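Local atomic coordinates of multicopper oxidase (Pseudomonas thermotolerans, PDB entry 6VOW), a protein that probably oxidises phenolic and other organic substrates one electron at a time and passes the electrons through its copper centres to reduce dioxygen to water. Residues Ala66-Gly76 / Gly148-Arg158; Ile93-Met104 / Phe121-Asp129. All blocks are in the same frame, centred on the assembly; numbering follows the deposited sequence. Where two conformers were deposited one is given.

Interaction 1 of 2, residues Ala66-Gly76 / Gly148-Arg158; sequences APGVELRCRQG and GLVGPLVVEER
Arg72 runs alongside Val154 with CG beside its own backbone N (chi1 -49°) and bends at chi2 and chi3, bringing its guanidinium to Glu156, which runs out straight beyond CG to meet it. The two planes are nearly perpendicular, and NE and NH2 of Arg72 both donate, at the guanidinium edge, to one oxygen, with Arg72 NH2 2.8 Å from Glu156 OE2. On its other edge Arg72 NH1 binds Glu70 OE1 at 2.7 Å, and Val154 CG1 lies over the centre of one guanidinium face; Glu70 OE2 is held by Ser168. Arg74 NH1, 3.0 Å from Glu156 OE1, adds attraction by charge alone, with a water bridging the two atoms. Arginine suits the middle place because its flat, multiply donating end can serve several acids at once; a leucine here would probably leave Glu70 OE1 without its charged mate and Glu156 with one arginine fewer. Beneath this row the strands pair in parallel: Leu71 and Cys73 each donate through N and accept through O, and Gln75 N adds a last bond to Glu156 O. Past the strand ends Gln75 OE1 accepts from Arg158 N, while its NE2 donates to Glu128 O. Leu71, Leu153, Cys73 and Val155 fill the opposite face. Strand 71-74 borders its cupredoxin-like sheet, strand 151-156 pairs on its far side with strand 131-136, and the charged face meets strands 165-174 and 218-225, Glu166 also binding Arg72.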
loop_
_atom_site.group_PDB
_atom_site.type_symbol
_atom_site.label_atom_id
_atom_site.label_comp_id
_atom_site.label_asym_id
_atom_site.label_seq_id
_atom_site.Cartn_x
_atom_site.Cartn_y
_atom_site.Cartn_z
ATOM N N ALA A 66 -7.786 6.542 12.861
ATOM C CA ALA A 66 -6.577 6.512 12.079
ATOM C C ALA A 66 -5.638 5.452 12.609
ATOM O O ALA A 66 -5.345 5.510 13.749
ATOM C CB ALA A 66 -6.008 7.860 12.189
ATOM N N PRO A 67 -5.232 4.420 11.841
ATOM C CA PRO A 67 -5.668 4.207 10.462
ATOM C C PRO A 67 -7.157 4.135 10.284
ATOM O O PRO A 67 -7.855 3.686 11.154
ATOM C CB PRO A 67 -5.071 2.840 10.084
ATOM C CG PRO A 67 -3.925 2.657 11.022
ATOM C CD PRO A 67 -4.288 3.376 12.281
ATOM N N GLY A 68 -7.578 4.510 9.105
ATOM C CA GLY A 68 -8.985 4.610 8.784
ATOM C C GLY A 68 -9.776 3.295 8.811
ATOM O O GLY A 68 -9.251 2.154 8.782
ATOM N N VAL A 69 -11.066 3.458 8.872
ATOM C CA VAL A 69 -11.965 2.333 8.846
ATOM C C VAL A 69 -11.630 1.332 7.718
ATOM O O VAL A 69 -11.110 1.716 6.633
ATOM C CB VAL A 69 -13.373 2.863 8.601
ATOM C CG1 VAL A 69 -13.646 2.787 7.111
ATOM C CG2 VAL A 69 -14.375 2.088 9.423
ATOM N N GLU A 70 -11.896 0.048 7.979
ATOM C CA GLU A 70 -11.670 -0.982 6.945
ATOM C C GLU A 70 -12.795 -0.954 5.859
ATOM O O GLU A 70 -13.904 -1.017 6.150
ATOM C CB GLU A 70 -11.386 -2.421 7.477
ATOM C CG GLU A 70 -10.812 -3.292 6.306
ATOM C CD GLU A 70 -10.258 -4.688 6.683
ATOM O OE1 GLU A 70 -10.895 -5.649 6.242
ATOM O OE2 GLU A 70 -9.185 -4.867 7.327
ATOM N N LEU A 71 -12.464 -0.706 4.626
ATOM C CA LEU A 71 -13.470 -0.882 3.571
ATOM C C LEU A 71 -13.440 -2.318 3.015
ATOM O O LEU A 71 -12.324 -2.882 2.701
ATOM C CB LEU A 71 -13.293 0.133 2.473
ATOM C CG LEU A 71 -14.062 1.446 2.541
ATOM C CD1 LEU A 71 -13.928 2.181 3.775
ATOM C CD2 LEU A 71 -13.575 2.364 1.452
ATOM N N ARG A 72 -14.612 -2.945 2.916
ATOM C CA ARG A 72 -14.635 -4.308 2.256
ATOM C C ARG A 72 -15.472 -4.290 1.019
ATOM O O ARG A 72 -16.545 -3.635 1.023
ATOM C CB ARG A 72 -15.294 -5.387 3.078
ATOM C CG ARG A 72 -14.874 -5.528 4.475
ATOM C CD ARG A 72 -13.560 -6.200 4.577
ATOM N NE ARG A 72 -13.634 -7.633 4.401
ATOM C CZ ARG A 72 -12.839 -8.505 5.025
ATOM N NH1 ARG A 72 -11.882 -8.163 5.902
ATOM N NH2 ARG A 72 -13.015 -9.747 4.745
ATOM N N CYS A 73 -14.971 -4.982 -0.012
ATOM C CA CYS A 73 -15.747 -5.286 -1.180
ATOM C C CYS A 73 -15.537 -6.760 -1.524
ATOM O O CYS A 73 -14.903 -7.527 -0.764
ATOM C CB CYS A 73 -15.356 -4.400 -2.361
ATOM S SG CYS A 73 -16.643 -4.257 -3.741
ATOM N N ARG A 74 -16.126 -7.208 -2.627
ATOM C CA ARG A 74 -16.058 -8.623 -3.009
ATOM C C ARG A 74 -15.711 -8.516 -4.408
ATOM O O ARG A 74 -16.163 -7.548 -5.047
ATOM C CB ARG A 74 -17.450 -9.275 -2.802
ATOM C CG ARG A 74 -17.777 -10.552 -3.565
ATOM C CD ARG A 74 -17.656 -11.751 -2.668
ATOM N NE ARG A 74 -18.406 -11.542 -1.433
ATOM C CZ ARG A 74 -18.190 -12.199 -0.294
ATOM N NH1 ARG A 74 -17.223 -13.113 -0.193
ATOM N NH2 ARG A 74 -18.931 -11.933 0.773
ATOM N N GLN A 75 -14.846 -9.417 -4.869
ATOM C CA GLN A 75 -14.358 -9.393 -6.216
ATOM C C GLN A 75 -15.471 -9.550 -7.205
ATOM O O GLN A 75 -16.255 -10.461 -7.068
ATOM C CB GLN A 75 -13.377 -10.551 -6.384
ATOM C CG GLN A 75 -12.724 -10.683 -7.735
ATOM C CD GLN A 75 -11.772 -11.827 -7.730
ATOM O OE1 GLN A 75 -11.931 -12.763 -6.958
ATOM N NE2 GLN A 75 -10.762 -11.761 -8.571
ATOM N N GLY A 76 -15.510 -8.668 -8.200
ATOM C CA GLY A 76 -16.556 -8.657 -9.236
ATOM C C GLY A 76 -17.632 -7.656 -8.886
ATOM O O GLY A 76 -18.386 -7.248 -9.722
ATOM N N GLY A 148 -2.739 10.694 9.512
ATOM C CA GLY A 148 -3.669 9.638 9.800
ATOM C C GLY A 148 -4.521 9.222 8.647
ATOM O O GLY A 148 -5.214 8.272 8.807
ATOM N N LEU A 149 -4.497 9.919 7.521
ATOM C CA LEU A 149 -5.430 9.618 6.429
ATOM C C LEU A 149 -4.920 8.500 5.612
ATOM O O LEU A 149 -4.436 8.723 4.523
ATOM C CB LEU A 149 -5.754 10.857 5.558
ATOM C CG LEU A 149 -6.561 11.871 6.363
ATOM C CD1 LEU A 149 -6.367 13.239 5.743
ATOM C CD2 LEU A 149 -8.038 11.574 6.598
ATOM N N VAL A 150 -5.120 7.278 6.158
ATOM C CA VAL A 150 -4.789 6.040 5.529
ATOM C C VAL A 150 -5.712 4.960 6.036
ATOM O O VAL A 150 -6.079 4.947 7.251
ATOM C CB VAL A 150 -3.371 5.572 5.790
ATOM C CG1 VAL A 150 -2.361 6.506 5.252
ATOM C CG2 VAL A 150 -3.121 5.273 7.208
ATOM N N GLY A 151 -6.086 4.063 5.150
ATOM C CA GLY A 151 -6.950 2.947 5.604
ATOM C C GLY A 151 -6.766 1.685 4.794
ATOM O O GLY A 151 -6.323 1.750 3.653
ATOM N N PRO A 152 -7.146 0.530 5.339
ATOM C CA PRO A 152 -7.150 -0.722 4.580
ATOM C C PRO A 152 -8.436 -0.914 3.745
ATOM O O PRO A 152 -9.538 -0.548 4.241
ATOM C CB PRO A 152 -7.065 -1.815 5.693
ATOM C CG PRO A 152 -7.498 -1.180 6.933
ATOM C CD PRO A 152 -7.708 0.324 6.658
ATOM N N LEU A 153 -8.274 -1.448 2.519
ATOM C CA LEU A 153 -9.373 -1.964 1.638
ATOM C C LEU A 153 -9.178 -3.428 1.310
ATOM O O LEU A 153 -8.162 -3.806 0.733
ATOM C CB LEU A 153 -9.418 -1.210 0.335
ATOM C CG LEU A 153 -10.360 -1.632 -0.770
ATOM C CD1 LEU A 153 -11.756 -1.721 -0.234
ATOM C CD2 LEU A 153 -10.265 -0.685 -1.944
ATOM N N VAL A 154 -10.095 -4.280 1.759
ATOM C CA VAL A 154 -10.087 -5.722 1.419
ATOM C C VAL A 154 -11.099 -6.002 0.322
ATOM O O VAL A 154 -12.269 -5.655 0.485
ATOM C CB VAL A 154 -10.422 -6.599 2.649
ATOM C CG1 VAL A 154 -10.402 -8.057 2.301
ATOM C CG2 VAL A 154 -9.403 -6.380 3.764
ATOM N N VAL A 155 -10.652 -6.588 -0.791
ATOM C CA VAL A 155 -11.507 -7.139 -1.776
ATOM C C VAL A 155 -11.516 -8.653 -1.566
ATOM O O VAL A 155 -10.512 -9.310 -1.795
ATOM C CB VAL A 155 -11.086 -6.705 -3.193
ATOM C CG1 VAL A 155 -12.065 -7.281 -4.254
ATOM C CG2 VAL A 155 -11.087 -5.152 -3.279
ATOM N N GLU A 156 -12.631 -9.172 -0.999
ATOM C CA GLU A 156 -12.807 -10.552 -0.773
ATOM C C GLU A 156 -12.733 -11.355 -2.105
ATOM O O GLU A 156 -13.149 -10.892 -3.193
ATOM C CB GLU A 156 -14.110 -10.789 -0.004
ATOM C CG GLU A 156 -14.008 -10.262 1.445
ATOM C CD GLU A 156 -15.290 -10.342 2.270
ATOM O OE1 GLU A 156 -16.158 -11.097 1.805
ATOM O OE2 GLU A 156 -15.424 -9.676 3.352
ATOM N N GLU A 157 -12.139 -12.538 -2.048
ATOM C CA GLU A 157 -12.143 -13.456 -3.259
ATOM C C GLU A 157 -13.622 -13.798 -3.672
ATOM O O GLU A 157 -14.528 -13.849 -2.836
ATOM C CB GLU A 157 -11.419 -14.775 -3.004
ATOM C CG GLU A 157 -9.898 -14.688 -2.767
ATOM C CD GLU A 157 -9.550 -14.004 -1.405
ATOM O OE1 GLU A 157 -10.254 -14.194 -0.327
ATOM O OE2 GLU A 157 -8.554 -13.256 -1.413
ATOM N N ARG A 158 -13.850 -14.019 -4.941
ATOM C CA ARG A 158 -15.213 -14.318 -5.396
ATOM C C ARG A 158 -15.666 -15.639 -4.799
ATOM O O ARG A 158 -16.790 -15.739 -4.293
ATOM C CB ARG A 158 -15.332 -14.333 -6.910
ATOM C CG ARG A 158 -16.826 -14.426 -7.351
ATOM C CD ARG A 158 -17.100 -13.990 -8.773
ATOM N NE ARG A 158 -15.864 -14.324 -9.455
ATOM C CZ ARG A 158 -15.007 -13.484 -10.013
ATOM N NH1 ARG A 158 -15.269 -12.207 -10.141
ATOM N NH2 ARG A 158 -13.867 -13.991 -10.542
HETATM O O HOH W 1 -16.375 -13.811 2.204
#

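Interaction 2 of 2, residues Ile93-Met104 / Phe121-Asp129; sequences IHWHGIRLPLEM and FDYVFKTED. With CU (copper (II) ion), chain C; C2O (Cu-O-Cu linkage), chain B.
Trp95 lies between Tyr123 and Phe125 and makes an edge-to-face contact with each. It turns the edge of its five-membered ring to the face of Tyr123, NE1 standing 3.3 Å from Tyr123 CG, the planes at 67°. Phe125 points an edge at a face of the indole, its CZ 3.7 Å from Trp95 CG. A flat, broad residue suits this middle place, since it can offer an edge to one neighbour and a face to the other. Leu100 CD2 sits over the centre of the Phe125 ring, a CH-pi contact 3.8 Å from the ring centroid, while Ile98 CG2 packs against the CD2-CE2 side. Phe125 reaches this pocket with CG between its backbone N and carbonyl carbon (chi1 48°). At one end Met104 lays its sulfur beside Tyr123, obliquely to the ring, and takes a weak bond from Val124 N. Tyr123 OH receives Ile93 N at 3.0 Å and is bound further by Gln112. At the other end Arg99 and Asp129 meet side-on and nearly coplanar: NE goes to OD2 on its syn lone pair, and Arg99 NH2 lies 2.7 Å from Asp129 OD1. Waters join the backbone of Arg99 to Lys126 O and Glu128 N.

Away from this packing, the neighbours of Trp95 in sequence turn to the metals. His94 NE2 binds a copper at 2.0 Å, shared with His391, and His96 ND1 binds one copper of the Cu-O-Cu group with His136 and His440. Behind them, His94 ND1 bonds to Asp105 O and His96 NE2 to Asp413, fixing the turn of the imidazoles. The His-X-His pattern of multicopper oxidases thus splits its chemistry by alternation: imidazoles ligate the trinuclear copper cluster, while the indole between them is held in an apolar aromatic core, consistent with a firmly placed metal-binding strand.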
loop_
_atom_site.group_PDB
_atom_site.type_symbol
_atom_site.label_atom_id
_atom_site.label_comp_id
_atom_site.label_asym_id
_atom_site.label_seq_id
_atom_site.Cartn_x
_atom_site.Cartn_y
_atom_site.Cartn_z
ATOM N N ILE A 93 -9.308 10.745 -2.517
ATOM C CA ILE A 93 -9.044 9.362 -2.048
ATOM C C ILE A 93 -8.570 8.644 -3.234
ATOM O O ILE A 93 -9.252 8.600 -4.255
ATOM C CB ILE A 93 -10.258 8.608 -1.446
ATOM C CG1 ILE A 93 -10.636 9.298 -0.149
ATOM C CG2 ILE A 93 -9.851 7.168 -1.052
ATOM C CD1 ILE A 93 -11.926 8.772 0.501
ATOM N N HIS A 94 -7.325 8.205 -3.141
ATOM C CA HIS A 94 -6.768 7.336 -4.152
ATOM C C HIS A 94 -6.805 5.904 -3.654
ATOM O O HIS A 94 -6.554 5.674 -2.492
ATOM C CB HIS A 94 -5.335 7.758 -4.464
ATOM C CG HIS A 94 -4.566 6.721 -5.220
ATOM N ND1 HIS A 94 -4.783 6.428 -6.552
ATOM C CD2 HIS A 94 -3.544 5.935 -4.826
ATOM C CE1 HIS A 94 -3.979 5.437 -6.920
ATOM N NE2 HIS A 94 -3.201 5.156 -5.897
ATOM N N TRP A 95 -7.140 4.964 -4.529
ATOM C CA TRP A 95 -7.501 3.587 -4.112
ATOM C C TRP A 95 -6.357 2.751 -4.619
ATOM O O TRP A 95 -6.288 2.332 -5.839
ATOM C CB TRP A 95 -8.842 3.149 -4.653
ATOM C CG TRP A 95 -9.894 4.078 -4.282
ATOM C CD1 TRP A 95 -10.303 5.157 -4.979
ATOM C CD2 TRP A 95 -10.698 4.034 -3.097
ATOM N NE1 TRP A 95 -11.291 5.813 -4.300
ATOM C CE2 TRP A 95 -11.577 5.146 -3.148
ATOM C CE3 TRP A 95 -10.754 3.182 -1.987
ATOM C CZ2 TRP A 95 -12.507 5.428 -2.121
ATOM C CZ3 TRP A 95 -11.717 3.444 -0.966
ATOM C CH2 TRP A 95 -12.554 4.568 -1.031
ATOM N N HIS A 96 -5.393 2.635 -3.684
ATOM C CA HIS A 96 -4.028 2.114 -3.974
ATOM C C HIS A 96 -4.141 0.673 -4.363
ATOM O O HIS A 96 -4.477 -0.171 -3.536
ATOM C CB HIS A 96 -3.066 2.272 -2.749
ATOM C CG HIS A 96 -1.659 1.787 -3.033
ATOM N ND1 HIS A 96 -0.547 2.597 -2.981
ATOM C CD2 HIS A 96 -1.202 0.571 -3.414
ATOM C CE1 HIS A 96 0.532 1.897 -3.259
ATOM N NE2 HIS A 96 0.151 0.667 -3.555
ATOM N N GLY A 97 -3.854 0.395 -5.625
ATOM C CA GLY A 97 -3.726 -0.934 -6.160
ATOM C C GLY A 97 -4.916 -1.350 -7.064
ATOM O O GLY A 97 -4.842 -2.332 -7.819
ATOM N N ILE A 98 -6.007 -0.615 -6.969
ATOM C CA ILE A 98 -7.198 -0.947 -7.718
ATOM C C ILE A 98 -7.021 -0.485 -9.128
ATOM O O ILE A 98 -6.727 0.649 -9.366
ATOM C CB ILE A 98 -8.486 -0.289 -7.147
ATOM C CG1 ILE A 98 -8.715 -0.687 -5.662
ATOM C CG2 ILE A 98 -9.701 -0.672 -8.030
ATOM C CD1 ILE A 98 -8.751 -2.134 -5.489
ATOM N N ARG A 99 -7.230 -1.381 -10.074
ATOM C CA ARG A 99 -7.337 -1.019 -11.486
ATOM C C ARG A 99 -8.782 -0.529 -11.722
ATOM O O ARG A 99 -9.683 -1.270 -11.899
ATOM C CB ARG A 99 -7.005 -2.215 -12.347
ATOM C CG ARG A 99 -5.717 -2.878 -11.900
ATOM C CD ARG A 99 -5.380 -4.048 -12.789
ATOM N NE ARG A 99 -6.270 -5.168 -12.474
ATOM C CZ ARG A 99 -6.875 -5.948 -13.353
ATOM N NH1 ARG A 99 -6.731 -5.761 -14.673
ATOM N NH2 ARG A 99 -7.645 -6.938 -12.905
ATOM N N LEU A 100 -8.956 0.763 -11.678
ATOM C CA LEU A 100 -10.234 1.374 -11.906
ATOM C C LEU A 100 -10.045 2.397 -13.008
ATOM O O LEU A 100 -8.952 2.601 -13.456
ATOM C CB LEU A 100 -10.683 2.047 -10.641
ATOM C CG LEU A 100 -9.579 2.708 -9.774
ATOM C CD1 LEU A 100 -8.775 3.863 -10.437
ATOM C CD2 LEU A 100 -10.291 3.254 -8.563
ATOM N N PRO A 101 -11.130 3.008 -13.499
ATOM C CA PRO A 101 -10.985 4.028 -14.528
ATOM C C PRO A 101 -10.347 5.263 -13.981
ATOM O O PRO A 101 -10.564 5.609 -12.781
ATOM C CB PRO A 101 -12.402 4.385 -14.861
ATOM C CG PRO A 101 -13.076 3.109 -14.697
ATOM C CD PRO A 101 -12.512 2.567 -13.412
ATOM N N LEU A 102 -9.695 5.987 -14.871
ATOM C CA LEU A 102 -8.926 7.183 -14.460
ATOM C C LEU A 102 -9.757 8.152 -13.648
ATOM O O LEU A 102 -9.271 8.747 -12.668
ATOM C CB LEU A 102 -8.489 7.932 -15.665
ATOM C CG LEU A 102 -7.544 9.130 -15.324
ATOM C CD1 LEU A 102 -6.207 8.709 -14.747
ATOM C CD2 LEU A 102 -7.303 9.867 -16.607
ATOM N N GLU A 103 -11.008 8.333 -14.037
ATOM C CA GLU A 103 -11.926 9.244 -13.310
ATOM C C GLU A 103 -12.020 8.961 -11.825
ATOM O O GLU A 103 -12.405 9.863 -11.048
ATOM C CB GLU A 103 -13.323 9.163 -13.904
ATOM C CG GLU A 103 -13.365 9.535 -15.381
ATOM C CD GLU A 103 -13.225 8.350 -16.356
ATOM O OE1 GLU A 103 -12.241 7.543 -16.274
ATOM O OE2 GLU A 103 -14.081 8.246 -17.251
ATOM N N MET A 104 -11.708 7.724 -11.417
ATOM C CA MET A 104 -11.813 7.366 -10.049
ATOM C C MET A 104 -10.428 7.237 -9.468
ATOM O O MET A 104 -10.317 6.762 -8.424
ATOM C CB MET A 104 -12.628 6.055 -9.930
ATOM C CG MET A 104 -14.055 6.142 -10.570
ATOM S SD MET A 104 -15.030 7.122 -9.427
ATOM C CE MET A 104 -16.504 7.591 -10.286
ATOM N N PHE A 121 -17.547 13.325 -2.845
ATOM C CA PHE A 121 -17.221 12.781 -4.169
ATOM C C PHE A 121 -17.621 11.313 -4.030
ATOM O O PHE A 121 -17.474 10.682 -2.945
ATOM C CB PHE A 121 -15.724 12.926 -4.545
ATOM C CG PHE A 121 -15.413 12.572 -5.967
ATOM C CD1 PHE A 121 -15.050 11.264 -6.317
ATOM C CD2 PHE A 121 -15.471 13.558 -7.003
ATOM C CE1 PHE A 121 -14.708 10.945 -7.637
ATOM C CE2 PHE A 121 -15.140 13.228 -8.338
ATOM C CZ PHE A 121 -14.753 11.923 -8.652
ATOM N N ASP A 122 -18.231 10.818 -5.090
ATOM C CA ASP A 122 -18.727 9.454 -5.096
ATOM C C ASP A 122 -17.756 8.644 -5.900
ATOM O O ASP A 122 -17.730 8.763 -7.142
ATOM C CB ASP A 122 -20.077 9.432 -5.724
ATOM C CG ASP A 122 -21.194 9.749 -4.765
ATOM O OD1 ASP A 122 -21.126 9.412 -3.581
ATOM O OD2 ASP A 122 -22.207 10.288 -5.219
ATOM N N TYR A 123 -16.969 7.812 -5.193
ATOM C CA TYR A 123 -16.053 6.880 -5.877
ATOM C C TYR A 123 -16.846 5.626 -6.084
ATOM O O TYR A 123 -17.238 5.019 -5.127
ATOM C CB TYR A 123 -14.739 6.583 -5.106
ATOM C CG TYR A 123 -13.883 7.838 -4.898
ATOM C CD1 TYR A 123 -12.957 8.228 -5.823
ATOM C CD2 TYR A 123 -14.001 8.592 -3.746
ATOM C CE1 TYR A 123 -12.185 9.364 -5.649
ATOM C CE2 TYR A 123 -13.237 9.729 -3.542
ATOM C CZ TYR A 123 -12.343 10.113 -4.497
ATOM O OH TYR A 123 -11.655 11.241 -4.280
ATOM N N VAL A 124 -17.095 5.263 -7.336
ATOM C CA VAL A 124 -17.724 3.996 -7.730
ATOM C C VAL A 124 -16.846 3.259 -8.700
ATOM O O VAL A 124 -16.515 3.804 -9.785
ATOM C CB VAL A 124 -19.060 4.146 -8.562
ATOM C CG1 VAL A 124 -20.039 3.066 -8.152
ATOM C CG2 VAL A 124 -19.679 5.509 -8.467
ATOM N N PHE A 125 -16.499 2.018 -8.388
ATOM C CA PHE A 125 -15.730 1.239 -9.380
ATOM C C PHE A 125 -15.889 -0.215 -9.003
ATOM O O PHE A 125 -16.313 -0.549 -7.869
ATOM C CB PHE A 125 -14.258 1.636 -9.370
ATOM C CG PHE A 125 -13.674 1.674 -7.973
ATOM C CD1 PHE A 125 -13.762 2.822 -7.180
ATOM C CD2 PHE A 125 -13.050 0.536 -7.393
ATOM C CE1 PHE A 125 -13.212 2.841 -5.891
ATOM C CE2 PHE A 125 -12.491 0.603 -6.108
ATOM C CZ PHE A 125 -12.570 1.759 -5.385
ATOM N N LYS A 126 -15.683 -1.065 -9.981
ATOM C CA LYS A 126 -15.712 -2.494 -9.743
ATOM C C LYS A 126 -14.302 -2.848 -9.271
ATOM O O LYS A 126 -13.296 -2.324 -9.784
ATOM C CB LYS A 126 -16.062 -3.286 -11.043
ATOM C CG LYS A 126 -17.397 -2.996 -11.704
ATOM C CD LYS A 126 -17.600 -3.841 -12.980
ATOM C CE LYS A 126 -18.015 -5.269 -12.665
ATOM N NZ LYS A 126 -19.301 -5.307 -11.904
ATOM N N THR A 127 -14.269 -3.739 -8.276
ATOM C CA THR A 127 -13.094 -4.374 -7.761
ATOM C C THR A 127 -12.982 -5.776 -8.329
ATOM O O THR A 127 -13.626 -6.694 -7.821
ATOM C CB THR A 127 -13.206 -4.400 -6.235
ATOM O OG1 THR A 127 -14.402 -5.099 -5.852
ATOM C CG2 THR A 127 -13.301 -2.993 -5.661
ATOM N N GLU A 128 -12.261 -5.938 -9.432
ATOM C CA GLU A 128 -12.037 -7.189 -10.083
ATOM C C GLU A 128 -10.895 -8.025 -9.503
ATOM O O GLU A 128 -10.750 -9.183 -9.959
ATOM C CB GLU A 128 -11.743 -6.993 -11.592
ATOM C CG GLU A 128 -12.829 -6.214 -12.360
ATOM C CD GLU A 128 -14.122 -6.995 -12.627
ATOM O OE1 GLU A 128 -14.252 -8.165 -12.222
ATOM O OE2 GLU A 128 -15.026 -6.447 -13.265
ATOM N N ASP A 129 -10.094 -7.446 -8.577
ATOM C CA ASP A 129 -8.970 -8.132 -7.954
ATOM C C ASP A 129 -9.244 -8.255 -6.521
ATOM O O ASP A 129 -9.604 -7.275 -5.824
ATOM C CB ASP A 129 -7.680 -7.381 -8.101
ATOM C CG ASP A 129 -7.292 -7.150 -9.553
ATOM O OD1 ASP A 129 -7.602 -7.945 -10.446
ATOM O OD2 ASP A 129 -6.718 -6.121 -9.828
HETATM CU CU CU C . -1.523 4.112 -6.215
HETATM CU CU2 C2O B . -0.643 4.625 -2.521
HETATM CU CU3 C2O B . 0.164 7.529 -5.994
HETATM O O1 C2O B . -0.104 6.001 -4.294
HETATM O O HOH W 2 -12.645 -1.009 -11.902
HETATM O O HOH W 3 -10.676 -3.691 -10.346
HETATM O O HOH W 4 -8.207 -3.879 -8.946
#

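Interactions 1 and 2 meet in the same cupredoxin-like domain. Strands 71-74 and 151-156 of interaction 1 belong to the sheet whose opposite border is strand 94-96, whereas strand 120-126 of interaction 2 borders the other sheet; interaction 1 is therefore pairing within a sheet, and interaction 2 is packing between two. The former is largely buried and relies on regular backbone bonds beneath a salt-bridge network turned toward the next domain; the latter, partly buried, relies on rings, with its charged pair and waters at one end. Leu71 and Leu153 touch Trp95, joining the two apolar layers, and Gly76 N probably bonds to Thr127 O. Interaction 2 alone supplies copper ligands.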